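PDB 1U79: FKBP-type peptidyl-prolyl cis-trans isomerase 3 from Arabidopsis thaliana, which catalyses the cis-trans isomerisation of peptidyl-proline bonds in the chloroplast thylakoid lumen and regulates accumulation of the Rieske protein. Local coordinates for residues K55-R60 with K68-G73; G39-G44 with L112-S117; E96-D101 with S117-D122. All coordinates share one frame; numbering follows the deposited sequence.

Interaction 1 (K55-R60 with K68-G73); sequences KPLTFR and KGWDQG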
ATOM      1  N   LYS A  55      13.390   8.362   4.243  1.00 19.65           N
ATOM      2  CA  LYS A  55      13.498   7.172   5.071  1.00 20.28           C
ATOM      3  C   LYS A  55      12.342   6.224   4.804  1.00 19.35           C
ATOM      4  O   LYS A  55      11.257   6.650   4.403  1.00 16.96           O
ATOM      5  CB  LYS A  55      13.514   7.553   6.555  1.00 25.44           C
ATOM      6  CG  LYS A  55      12.253   8.273   7.023  1.00 31.79           C
ATOM      7  CD  LYS A  55      12.255   8.478   8.531  1.00 36.15           C
ATOM      8  CE  LYS A  55      10.981   9.165   8.994  1.00 39.92           C
ATOM      9  NZ  LYS A  55      10.932   9.312  10.479  1.00 44.41           N
ATOM     10  N   PRO A  56      12.569   4.917   5.003  1.00 18.90           N
ATOM     11  CA  PRO A  56      11.492   3.961   4.769  1.00 17.98           C
ATOM     12  C   PRO A  56      10.475   4.169   5.870  1.00 17.70           C
ATOM     13  O   PRO A  56      10.775   4.809   6.884  1.00 15.76           O
ATOM     14  CB  PRO A  56      12.198   2.612   4.886  1.00 18.88           C
ATOM     15  CG  PRO A  56      13.239   2.885   5.930  1.00 18.32           C
ATOM     16  CD  PRO A  56      13.780   4.237   5.502  1.00 18.75           C
ATOM     17  N   LEU A  57       9.274   3.646   5.680  1.00 15.76           N
ATOM     18  CA  LEU A  57       8.257   3.792   6.700  1.00 16.76           C
ATOM     19  C   LEU A  57       8.375   2.608   7.643  1.00 18.23           C
ATOM     20  O   LEU A  57       8.378   1.458   7.201  1.00 16.47           O
ATOM     21  CB  LEU A  57       6.862   3.816   6.068  1.00 17.63           C
ATOM     22  CG  LEU A  57       5.692   4.003   7.029  1.00 16.51           C
ATOM     23  CD1 LEU A  57       5.716   5.439   7.553  1.00 18.49           C
ATOM     24  CD2 LEU A  57       4.369   3.710   6.331  1.00 15.90           C
ATOM     25  N   THR A  58       8.505   2.886   8.938  1.00 17.37           N
ATOM     26  CA  THR A  58       8.586   1.822   9.927  1.00 18.43           C
ATOM     27  C   THR A  58       7.228   1.793  10.628  1.00 20.15           C
ATOM     28  O   THR A  58       6.790   2.800  11.175  1.00 20.90           O
ATOM     29  CB  THR A  58       9.733   2.077  10.932  1.00 19.87           C
ATOM     30  OG1 THR A  58      10.995   1.991  10.248  1.00 17.92           O
ATOM     31  CG2 THR A  58       9.702   1.043  12.055  1.00 19.60           C
ATOM     32  N   PHE A  59       6.544   0.652  10.580  1.00 19.90           N
ATOM     33  CA  PHE A  59       5.213   0.536  11.186  1.00 18.71           C
ATOM     34  C   PHE A  59       4.845  -0.924  11.425  1.00 19.44           C
ATOM     35  O   PHE A  59       5.490  -1.816  10.868  1.00 18.27           O
ATOM     36  CB  PHE A  59       4.168   1.154  10.244  1.00 18.53           C
ATOM     37  CG  PHE A  59       4.024   0.419   8.924  1.00 18.70           C
ATOM     38  CD1 PHE A  59       2.888  -0.334   8.653  1.00 18.78           C
ATOM     39  CD2 PHE A  59       5.032   0.476   7.963  1.00 19.20           C
ATOM     40  CE1 PHE A  59       2.753  -1.023   7.437  1.00 18.58           C
ATOM     41  CE2 PHE A  59       4.913  -0.207   6.750  1.00 17.22           C
ATOM     42  CZ  PHE A  59       3.769  -0.958   6.487  1.00 18.28           C
ATOM     43  N   ARG A  60       3.839  -1.189  12.262  1.00 18.53           N
ATOM     44  CA  ARG A  60       3.447  -2.590  12.428  1.00 20.69           C
ATOM     45  C   ARG A  60       2.349  -2.892  11.443  1.00 19.97           C
ATOM     46  O   ARG A  60       1.450  -2.089  11.211  1.00 20.41           O
ATOM     47  CB  ARG A  60       2.946  -2.998  13.822  1.00 21.58           C
ATOM     48  CG  ARG A  60       2.724  -1.978  14.871  1.00 25.36           C
ATOM     49  CD  ARG A  60       3.108  -2.686  16.165  1.00 30.38           C
ATOM     50  NE  ARG A  60       4.514  -3.022  16.018  1.00 35.46           N
ATOM     51  CZ  ARG A  60       5.098  -4.126  16.457  1.00 37.98           C
ATOM     52  NH1 ARG A  60       4.409  -5.050  17.104  1.00 41.50           N
ATOM     53  NH2 ARG A  60       6.381  -4.310  16.210  1.00 37.18           N
ATOM     54  N   LYS A  68      -6.409   0.282   5.329  1.00 16.30           N
ATOM     55  CA  LYS A  68      -6.766  -1.123   5.184  1.00 16.10           C
ATOM     56  C   LYS A  68      -6.125  -1.772   3.946  1.00 14.86           C
ATOM     57  O   LYS A  68      -5.724  -2.938   3.974  1.00 14.63           O
ATOM     58  CB  LYS A  68      -8.292  -1.250   5.138  1.00 16.08           C
ATOM     59  CG  LYS A  68      -8.801  -2.589   5.644  1.00 22.00           C
ATOM     60  CD  LYS A  68     -10.297  -2.550   5.914  1.00 27.35           C
ATOM     61  CE  LYS A  68     -10.748  -3.812   6.628  1.00 30.42           C
ATOM     62  NZ  LYS A  68     -12.226  -3.819   6.878  1.00 33.48           N
ATOM     63  N   GLY A  69      -6.028  -1.015   2.860  1.00 15.31           N
ATOM     64  CA  GLY A  69      -5.423  -1.540   1.646  1.00 13.46           C
ATOM     65  C   GLY A  69      -3.976  -1.967   1.838  1.00 16.27           C
ATOM     66  O   GLY A  69      -3.495  -2.875   1.150  1.00 13.51           O
ATOM     67  N   TRP A  70      -3.267  -1.312   2.759  1.00 14.10           N
ATOM     68  CA  TRP A  70      -1.875  -1.663   3.017  1.00 13.15           C
ATOM     69  C   TRP A  70      -1.835  -2.913   3.893  1.00 14.09           C
ATOM     70  O   TRP A  70      -1.060  -3.833   3.642  1.00 15.94           O
ATOM     71  CB  TRP A  70      -1.134  -0.504   3.697  1.00 11.63           C
ATOM     72  CG  TRP A  70      -0.371   0.397   2.740  1.00 10.76           C
ATOM     73  CD1 TRP A  70      -0.831   0.951   1.575  1.00 12.41           C
ATOM     74  CD2 TRP A  70       0.976   0.850   2.895  1.00 12.60           C
ATOM     75  NE1 TRP A  70       0.152   1.723   0.995  1.00 14.19           N
ATOM     76  CE2 TRP A  70       1.272   1.679   1.788  1.00 14.69           C
ATOM     77  CE3 TRP A  70       1.967   0.635   3.865  1.00 15.28           C
ATOM     78  CZ2 TRP A  70       2.521   2.294   1.624  1.00 15.88           C
ATOM     79  CZ3 TRP A  70       3.204   1.242   3.707  1.00 18.14           C
ATOM     80  CH2 TRP A  70       3.472   2.066   2.589  1.00 16.85           C
ATOM     81  N   ASP A  71      -2.683  -2.959   4.915  1.00 15.70           N
ATOM     82  CA  ASP A  71      -2.718  -4.130   5.784  1.00 14.96           C
ATOM     83  C   ASP A  71      -3.069  -5.373   4.976  1.00 16.93           C
ATOM     84  O   ASP A  71      -2.334  -6.371   5.003  1.00 15.54           O
ATOM     85  CB  ASP A  71      -3.721  -3.942   6.925  1.00 14.69           C
ATOM     86  CG  ASP A  71      -3.117  -3.206   8.123  1.00 16.70           C
ATOM     87  OD1 ASP A  71      -1.884  -3.118   8.212  1.00 18.55           O
ATOM     88  OD2 ASP A  71      -3.876  -2.730   8.989  1.00 16.67           O
ATOM     89  N   GLN A  72      -4.170  -5.303   4.234  1.00 15.36           N
ATOM     90  CA  GLN A  72      -4.610  -6.425   3.419  1.00 16.96           C
ATOM     91  C   GLN A  72      -3.667  -6.657   2.240  1.00 17.24           C
ATOM     92  O   GLN A  72      -3.376  -7.799   1.891  1.00 16.13           O
ATOM     93  CB  GLN A  72      -6.032  -6.194   2.890  1.00 18.98           C
ATOM     94  CG  GLN A  72      -7.060  -5.873   3.969  1.00 22.62           C
ATOM     95  CD  GLN A  72      -8.470  -5.720   3.409  1.00 24.78           C
ATOM     96  OE1 GLN A  72      -8.669  -5.653   2.198  1.00 26.71           O
ATOM     97  NE2 GLN A  72      -9.452  -5.657   4.297  1.00 27.94           N
ATOM     98  N   GLY A  73      -3.183  -5.568   1.651  1.00 15.10           N
ATOM     99  CA  GLY A  73      -2.302  -5.661   0.501  1.00 15.61           C
ATOM    100  C   GLY A  73      -0.916  -6.209   0.769  1.00 16.16           C
ATOM    101  O   GLY A  73      -0.267  -6.709  -0.147  1.00 16.32           O
TER
HETATM  102  O   HOH W   1      -1.161  -1.781  10.525  1.00 20.64           O

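Interaction 2 (G39-G44 with L112-S117); sequences GKLENG and LIPPAS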
ATOM      1  N   GLY A  39       3.516   6.469  -3.688  1.00 13.67           N
ATOM      2  CA  GLY A  39       2.077   6.446  -3.854  1.00 12.63           C
ATOM      3  C   GLY A  39       1.682   7.473  -4.893  1.00 12.92           C
ATOM      4  O   GLY A  39       2.088   8.643  -4.811  1.00 13.62           O
ATOM      5  N   LYS A  40       0.893   7.042  -5.869  1.00 12.26           N
ATOM      6  CA  LYS A  40       0.442   7.920  -6.943  1.00 14.24           C
ATOM      7  C   LYS A  40      -1.052   7.796  -7.178  1.00 15.54           C
ATOM      8  O   LYS A  40      -1.670   6.762  -6.876  1.00 13.04           O
ATOM      9  CB  LYS A  40       1.115   7.564  -8.266  1.00 17.68           C
ATOM     10  CG  LYS A  40       2.619   7.422  -8.263  1.00 21.01           C
ATOM     11  CD  LYS A  40       3.039   6.912  -9.646  1.00 25.19           C
ATOM     12  CE  LYS A  40       4.544   6.781  -9.791  1.00 27.68           C
ATOM     13  NZ  LYS A  40       4.880   6.118 -11.089  1.00 30.58           N
ATOM     14  N   LEU A  41      -1.625   8.849  -7.749  1.00 14.68           N
ATOM     15  CA  LEU A  41      -3.037   8.850  -8.086  1.00 14.11           C
ATOM     16  C   LEU A  41      -3.072   8.238  -9.485  1.00 15.88           C
ATOM     17  O   LEU A  41      -2.024   8.024 -10.091  1.00 18.36           O
ATOM     18  CB  LEU A  41      -3.581  10.284  -8.115  1.00 12.28           C
ATOM     19  CG  LEU A  41      -3.544  11.050  -6.789  1.00 15.53           C
ATOM     20  CD1 LEU A  41      -4.070  12.488  -6.993  1.00 16.92           C
ATOM     21  CD2 LEU A  41      -4.393  10.308  -5.757  1.00 12.39           C
ATOM     22  N   GLU A  42      -4.263   7.974 -10.006  1.00 19.00           N
ATOM     23  CA  GLU A  42      -4.391   7.368 -11.327  1.00 20.79           C
ATOM     24  C   GLU A  42      -4.000   8.242 -12.510  1.00 22.16           C
ATOM     25  O   GLU A  42      -4.097   7.811 -13.660  1.00 24.28           O
ATOM     26  CB  GLU A  42      -5.817   6.856 -11.524  1.00 22.95           C
ATOM     27  CG  GLU A  42      -6.091   5.524 -10.862  1.00 22.99           C
ATOM     28  CD  GLU A  42      -5.380   4.372 -11.553  1.00 23.78           C
ATOM     29  OE1 GLU A  42      -4.922   4.550 -12.706  1.00 21.36           O
ATOM     30  OE2 GLU A  42      -5.292   3.281 -10.949  1.00 25.65           O
ATOM     31  N   ASN A  43      -3.555   9.464 -12.253  1.00 22.28           N
ATOM     32  CA  ASN A  43      -3.150  10.334 -13.345  1.00 22.47           C
ATOM     33  C   ASN A  43      -1.628  10.416 -13.358  1.00 23.34           C
ATOM     34  O   ASN A  43      -1.034  11.135 -14.159  1.00 22.88           O
ATOM     35  CB  ASN A  43      -3.773  11.725 -13.181  1.00 21.80           C
ATOM     36  CG  ASN A  43      -3.259  12.455 -11.962  1.00 21.08           C
ATOM     37  OD1 ASN A  43      -2.802  11.840 -11.004  1.00 20.10           O
ATOM     38  ND2 ASN A  43      -3.344  13.773 -11.986  1.00 22.38           N
ATOM     39  N   GLY A  44      -1.004   9.662 -12.460  1.00 22.73           N
ATOM     40  CA  GLY A  44       0.446   9.640 -12.385  1.00 23.87           C
ATOM     41  C   GLY A  44       1.043  10.574 -11.354  1.00 23.41           C
ATOM     42  O   GLY A  44       2.247  10.556 -11.132  1.00 24.85           O
ATOM     43  N   LEU A 112      -4.949  16.797  -1.221  1.00 22.03           N
ATOM     44  CA  LEU A 112      -3.823  16.226  -1.963  1.00 22.09           C
ATOM     45  C   LEU A 112      -4.319  14.919  -2.581  1.00 19.99           C
ATOM     46  O   LEU A 112      -3.990  14.582  -3.716  1.00 19.05           O
ATOM     47  CB  LEU A 112      -2.661  15.939  -1.008  1.00 24.85           C
ATOM     48  CG  LEU A 112      -1.404  15.305  -1.620  1.00 28.02           C
ATOM     49  CD1 LEU A 112      -0.773  16.271  -2.601  1.00 28.89           C
ATOM     50  CD2 LEU A 112      -0.408  14.951  -0.517  1.00 29.16           C
ATOM     51  N   ILE A 113      -5.091  14.177  -1.798  1.00 18.58           N
ATOM     52  CA  ILE A 113      -5.702  12.931  -2.248  1.00 17.35           C
ATOM     53  C   ILE A 113      -7.190  13.243  -2.324  1.00 16.90           C
ATOM     54  O   ILE A 113      -7.876  13.315  -1.306  1.00 15.75           O
ATOM     55  CB  ILE A 113      -5.467  11.781  -1.251  1.00 16.98           C
ATOM     56  CG1 ILE A 113      -4.002  11.347  -1.304  1.00 16.44           C
ATOM     57  CG2 ILE A 113      -6.380  10.596  -1.582  1.00 16.99           C
ATOM     58  CD1 ILE A 113      -3.650  10.273  -0.285  1.00 17.50           C
ATOM     59  N   PRO A 114      -7.701  13.474  -3.538  1.00 16.91           N
ATOM     60  CA  PRO A 114      -9.109  13.786  -3.759  1.00 15.66           C
ATOM     61  C   PRO A 114     -10.055  12.732  -3.210  1.00 15.50           C
ATOM     62  O   PRO A 114      -9.687  11.554  -3.048  1.00 14.30           O
ATOM     63  CB  PRO A 114      -9.210  13.872  -5.280  1.00 15.94           C
ATOM     64  CG  PRO A 114      -7.846  14.299  -5.692  1.00 15.48           C
ATOM     65  CD  PRO A 114      -6.971  13.450  -4.818  1.00 14.78           C
ATOM     66  N   PRO A 115     -11.291  13.143  -2.902  1.00 13.36           N
ATOM     67  CA  PRO A 115     -12.281  12.204  -2.382  1.00 14.08           C
ATOM     68  C   PRO A 115     -12.474  11.078  -3.407  1.00 13.64           C
ATOM     69  O   PRO A 115     -12.375  11.313  -4.617  1.00 13.66           O
ATOM     70  CB  PRO A 115     -13.535  13.061  -2.253  1.00 16.59           C
ATOM     71  CG  PRO A 115     -12.977  14.447  -1.939  1.00 15.80           C
ATOM     72  CD  PRO A 115     -11.801  14.532  -2.891  1.00 16.49           C
ATOM     73  N   ALA A 116     -12.721   9.863  -2.915  1.00 13.04           N
ATOM     74  CA  ALA A 116     -12.983   8.700  -3.763  1.00 13.87           C
ATOM     75  C   ALA A 116     -11.840   8.339  -4.693  1.00 13.77           C
ATOM     76  O   ALA A 116     -12.061   7.851  -5.805  1.00 14.45           O
ATOM     77  CB  ALA A 116     -14.265   8.930  -4.577  1.00 13.72           C
ATOM     78  N   SER A 117     -10.616   8.551  -4.223  1.00 11.91           N
ATOM     79  CA  SER A 117      -9.440   8.248  -5.015  1.00 13.91           C
ATOM     80  C   SER A 117      -8.965   6.801  -4.946  1.00 12.41           C
ATOM     81  O   SER A 117      -8.805   6.236  -3.869  1.00 13.62           O
ATOM     82  CB  SER A 117      -8.264   9.139  -4.589  1.00 16.08           C
ATOM     83  OG  SER A 117      -8.473  10.499  -4.937  1.00 14.58           O
TER

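Interaction 3 (E96-D101 with S117-D122); sequences ELAYGD and SVLLFD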
ATOM      1  N   GLU A  96     -12.610   2.788  -0.840  1.00 15.69           N
ATOM      2  CA  GLU A  96     -13.187   2.125   0.333  1.00 18.64           C
ATOM      3  C   GLU A  96     -12.108   1.588   1.282  1.00 17.91           C
ATOM      4  O   GLU A  96     -12.309   1.546   2.496  1.00 18.35           O
ATOM      5  CB  GLU A  96     -14.103   0.972  -0.119  1.00 21.75           C
ATOM      6  CG  GLU A  96     -13.368  -0.126  -0.890  1.00 28.54           C
ATOM      7  CD  GLU A  96     -14.292  -1.054  -1.672  1.00 32.21           C
ATOM      8  OE1 GLU A  96     -15.092  -0.553  -2.490  1.00 32.58           O
ATOM      9  OE2 GLU A  96     -14.209  -2.287  -1.477  1.00 34.32           O
ATOM     10  N   LEU A  97     -10.968   1.184   0.726  1.00 16.37           N
ATOM     11  CA  LEU A  97      -9.859   0.652   1.514  1.00 16.29           C
ATOM     12  C   LEU A  97      -8.718   1.661   1.667  1.00 15.91           C
ATOM     13  O   LEU A  97      -7.599   1.303   2.048  1.00 16.35           O
ATOM     14  CB  LEU A  97      -9.329  -0.629   0.867  1.00 14.45           C
ATOM     15  CG  LEU A  97     -10.403  -1.713   0.670  1.00 18.04           C
ATOM     16  CD1 LEU A  97      -9.808  -2.911  -0.059  1.00 18.40           C
ATOM     17  CD2 LEU A  97     -10.963  -2.131   2.023  1.00 16.37           C
ATOM     18  N   ALA A  98      -8.993   2.924   1.355  1.00 13.87           N
ATOM     19  CA  ALA A  98      -7.972   3.954   1.488  1.00 14.10           C
ATOM     20  C   ALA A  98      -8.544   5.117   2.298  1.00 14.87           C
ATOM     21  O   ALA A  98      -8.796   4.961   3.485  1.00 15.13           O
ATOM     22  CB  ALA A  98      -7.495   4.421   0.104  1.00 13.62           C
ATOM     23  N   TYR A  99      -8.772   6.265   1.667  1.00 13.31           N
ATOM     24  CA  TYR A  99      -9.299   7.420   2.385  1.00 16.08           C
ATOM     25  C   TYR A  99     -10.765   7.766   2.090  1.00 18.22           C
ATOM     26  O   TYR A  99     -11.262   8.820   2.502  1.00 17.98           O
ATOM     27  CB  TYR A  99      -8.400   8.627   2.115  1.00 15.15           C
ATOM     28  CG  TYR A  99      -6.969   8.388   2.534  1.00 14.94           C
ATOM     29  CD1 TYR A  99      -6.614   8.362   3.885  1.00 18.43           C
ATOM     30  CD2 TYR A  99      -5.976   8.150   1.589  1.00 14.99           C
ATOM     31  CE1 TYR A  99      -5.304   8.103   4.280  1.00 17.36           C
ATOM     32  CE2 TYR A  99      -4.662   7.887   1.972  1.00 17.38           C
ATOM     33  CZ  TYR A  99      -4.334   7.863   3.317  1.00 17.52           C
ATOM     34  OH  TYR A  99      -3.045   7.583   3.703  1.00 15.72           O
ATOM     35  N   GLY A 100     -11.456   6.884   1.378  1.00 18.45           N
ATOM     36  CA  GLY A 100     -12.859   7.114   1.082  1.00 21.84           C
ATOM     37  C   GLY A 100     -13.203   8.439   0.419  1.00 25.68           C
ATOM     38  O   GLY A 100     -12.358   9.063  -0.223  1.00 26.20           O
ATOM     39  N   ASP A 101     -14.450   8.878   0.575  1.00 28.15           N
ATOM     40  CA  ASP A 101     -14.891  10.136  -0.032  1.00 33.30           C
ATOM     41  C   ASP A 101     -14.422  11.346   0.751  1.00 33.84           C
ATOM     42  O   ASP A 101     -14.738  12.483   0.418  1.00 35.70           O
ATOM     43  CB  ASP A 101     -16.411  10.171  -0.141  1.00 37.98           C
ATOM     44  CG  ASP A 101     -16.945   9.084  -1.031  1.00 41.86           C
ATOM     45  OD1 ASP A 101     -16.398   8.907  -2.142  1.00 44.66           O
ATOM     46  OD2 ASP A 101     -17.913   8.412  -0.623  1.00 44.34           O
ATOM     47  N   SER A 117     -10.616   8.551  -4.223  1.00 11.91           N
ATOM     48  CA  SER A 117      -9.440   8.248  -5.015  1.00 13.91           C
ATOM     49  C   SER A 117      -8.965   6.801  -4.946  1.00 12.41           C
ATOM     50  O   SER A 117      -8.805   6.236  -3.869  1.00 13.62           O
ATOM     51  CB  SER A 117      -8.264   9.139  -4.589  1.00 16.08           C
ATOM     52  OG  SER A 117      -8.473  10.499  -4.937  1.00 14.58           O
ATOM     53  N   VAL A 118      -8.740   6.208  -6.111  1.00 12.36           N
ATOM     54  CA  VAL A 118      -8.163   4.873  -6.177  1.00 11.67           C
ATOM     55  C   VAL A 118      -6.681   5.212  -6.030  1.00 12.84           C
ATOM     56  O   VAL A 118      -6.193   6.151  -6.665  1.00 11.82           O
ATOM     57  CB  VAL A 118      -8.373   4.222  -7.553  1.00 13.61           C
ATOM     58  CG1 VAL A 118      -7.515   2.960  -7.659  1.00 13.46           C
ATOM     59  CG2 VAL A 118      -9.847   3.896  -7.753  1.00 12.06           C
ATOM     60  N   LEU A 119      -5.964   4.485  -5.186  1.00 11.82           N
ATOM     61  CA  LEU A 119      -4.553   4.783  -4.997  1.00 12.01           C
ATOM     62  C   LEU A 119      -3.648   3.701  -5.562  1.00 13.08           C
ATOM     63  O   LEU A 119      -3.957   2.515  -5.496  1.00 13.72           O
ATOM     64  CB  LEU A 119      -4.255   4.945  -3.507  1.00 12.68           C
ATOM     65  CG  LEU A 119      -5.154   5.908  -2.733  1.00 14.17           C
ATOM     66  CD1 LEU A 119      -4.663   5.997  -1.289  1.00 11.18           C
ATOM     67  CD2 LEU A 119      -5.127   7.291  -3.394  1.00 13.73           C
ATOM     68  N   LEU A 120      -2.524   4.106  -6.125  1.00 13.02           N
ATOM     69  CA  LEU A 120      -1.576   3.135  -6.644  1.00 11.70           C
ATOM     70  C   LEU A 120      -0.316   3.256  -5.810  1.00 13.63           C
ATOM     71  O   LEU A 120       0.180   4.364  -5.595  1.00 13.96           O
ATOM     72  CB  LEU A 120      -1.244   3.420  -8.113  1.00 14.77           C
ATOM     73  CG  LEU A 120      -2.285   3.055  -9.179  1.00 15.36           C
ATOM     74  CD1 LEU A 120      -1.797   3.535 -10.545  1.00 17.52           C
ATOM     75  CD2 LEU A 120      -2.513   1.553  -9.206  1.00 16.70           C
ATOM     76  N   PHE A 121       0.183   2.135  -5.304  1.00 12.73           N
ATOM     77  CA  PHE A 121       1.428   2.162  -4.548  1.00 13.12           C
ATOM     78  C   PHE A 121       2.393   1.137  -5.105  1.00 15.80           C
ATOM     79  O   PHE A 121       1.984   0.063  -5.565  1.00 15.85           O
ATOM     80  CB  PHE A 121       1.232   1.818  -3.067  1.00 10.88           C
ATOM     81  CG  PHE A 121       0.581   2.900  -2.246  1.00 11.81           C
ATOM     82  CD1 PHE A 121      -0.804   2.948  -2.099  1.00 10.99           C
ATOM     83  CD2 PHE A 121       1.362   3.840  -1.573  1.00 10.58           C
ATOM     84  CE1 PHE A 121      -1.406   3.909  -1.288  1.00 12.20           C
ATOM     85  CE2 PHE A 121       0.769   4.808  -0.761  1.00 13.10           C
ATOM     86  CZ  PHE A 121      -0.616   4.842  -0.617  1.00 11.61           C
ATOM     87  N   ASP A 122       3.670   1.491  -5.088  1.00 16.27           N
ATOM     88  CA  ASP A 122       4.724   0.571  -5.472  1.00 18.38           C
ATOM     89  C   ASP A 122       5.307   0.347  -4.088  1.00 17.04           C
ATOM     90  O   ASP A 122       5.797   1.285  -3.457  1.00 17.62           O
ATOM     91  CB  ASP A 122       5.741   1.237  -6.396  1.00 25.03           C
ATOM     92  CG  ASP A 122       5.637   0.733  -7.823  1.00 32.76           C
ATOM     93  OD1 ASP A 122       4.541   0.275  -8.214  1.00 35.97           O
ATOM     94  OD2 ASP A 122       6.644   0.803  -8.560  1.00 36.14           O
TER
HETATM   95  O   HOH W   2      -8.479   7.049  -1.123  1.00 11.13           O
HETATM   96  O   HOH W   3     -10.039   9.355  -1.204  1.00 20.24           O

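Interaction 1 (K55-R60 with K68-G73)
The rings of Phe-59 and Trp-70 meet obliquely, their planes turned 55° apart and the centroid of the phenyl 5.5 Å from that of the indole's six-membered ring, so the pair is neither stacked nor T-shaped. The far end of the phenyl arrives at the indole's edge, near its plane: Phe-59 CZ lies 3.6 Å from Trp-70 CE3. Leu-57 adds an aliphatic neighbour, its CD2 standing 3.8 Å from Trp-70 CZ3 and approaching the indole on a slant. A chi1 of 65° sets Phe-59 CG between the backbone N and the carbonyl carbon and directs the ring so that CZ and CE2 face Trp-70 CE3 and CZ3. Apolar side chains suit the strand face turned toward the indole, with Phe-59 buried and Leu-57 nearer the margin.

To one side, water 1 donates to Arg-60 O at 2.7 Å and to Asp-71 OD1 at 2.8 Å. OD1 also takes the amide of Gly-62 and OD2 that of Gly-64, tying the loop that leads from strand to helix to the helix. Trp-70 probably corresponds to the tryptophan at the floor of the ligand pocket in FKBP12. Rings of Tyr-37 and Phe-121 meet it edge-to-face, and backbone bonds from Leu-57 to Ala-35 and from Phe-59 to Ile-33 tie strand 57-60 to strand 32-40, so that helix 68-75 rests with its tryptophan in the hollow of the curved antiparallel sheet.

Interaction 2 (G39-G44 with L112-S117)
Leu-41 carries this contact with its two methyls, and both meet the ring of Pro-114 at CD, with CD1 the nearer at 3.8 Å. CD1 also lies 3.9 Å from Leu-112 O, and CD2 is 4.2 Å from Ser-117 OG. With CG anti to the carbonyl carbon (chi1 -63°) and CD1 anti to CA, the leucine stretches from the turn after strand 32-40 to the surface loop between strands 110-111 and 119-128.

Leu-41 opens a type I turn, closed by Gly-44 N to Leu-41 O at 3.1 Å; glycine fits its last position because a side chain there would jam against the preceding carbonyl. Pro-114 opens a type II turn to Ser-117, whose OG donates to Pro-114 O at 2.5 Å, a very short bond whose exact length is doubtful. Just before Pro-114 in the chain, Leu-112 and Ile-113 form a classic beta bulge opposite Ala-104. Phe-47 and Leu-119 also touch Leu-41. Cut back to an alanine here, the side chain would probably leave a gap beside Pro-114 CD and lose packing on Phe-47 and Leu-119.

No hydrogen bond crosses between the segments; their contact rests on dispersion, while backbone bonds to neighbouring strands and loops hold each in place.

Interaction 3 (E96-D101 with S117-D122)
Leu-119, on the long strand 119-128 of the FKBP half-barrel, sends its side chain into the loop 96-101, which carries the Ala-Tyr-Gly sequence familiar in this family. Its CG is anti to the carbonyl carbon (chi1 -51°), and the second torsion (-177°) then stretches CD1 away from CA, making that methyl the point of contact. CD1 lies 3.5 Å from Ala-98 CB, a close approach that suits the small alanine, whose methyl also touches Ile-93.

Leu-119 CD1 also lies 3.8 Å from Tyr-99 CE2. The tyrosine side chain leaves the backbone with CG beside N (chi1 -59°) and crosses that of the leucine at about a right angle. The methyl reaches the ring obliquely, near CD2 and CE2. Ile-67 and Ile-113 also touch Tyr-99. In FKBP12 the matching tyrosine lines the ligand pocket, and a similar place is likely here. Gly-100 follows with a positive phi, which glycine adopts readily, and its O receives the amide of Ala-116.

Beside this apolar group the backbones stand too far apart to bond directly, and water spans them. Water 2 accepts from Tyr-99 N at 2.9 Å and donates to Ser-117 O at 2.9 Å. Water 3 approaches Gly-100 O as a donor, at an unusually short distance whose value is doubtful, and on its other side accepts from Ser-117 N at 3.2 Å.

Interaction 1 is the core contact, aromatic and largely buried, whereas interactions 2 and 3 lie nearer the surface, where single leucines meet turns and loops. All three reach the same antiparallel sheet. Interactions 2 and 3, with centres about 7 Å apart, share Ser-117, and Lys-40 N bonds to Leu-120 O where strands 32-40 and 119-128 run side by side. Interactions 1 and 3 touch through Gly-69 N and Leu-97 O and through the indole of Trp-70 against Phe-121, joining helix to loop and strand. Bridging water supplements the apolar contact in interactions 1 and 3, while no hydrogen bond crosses interaction 2.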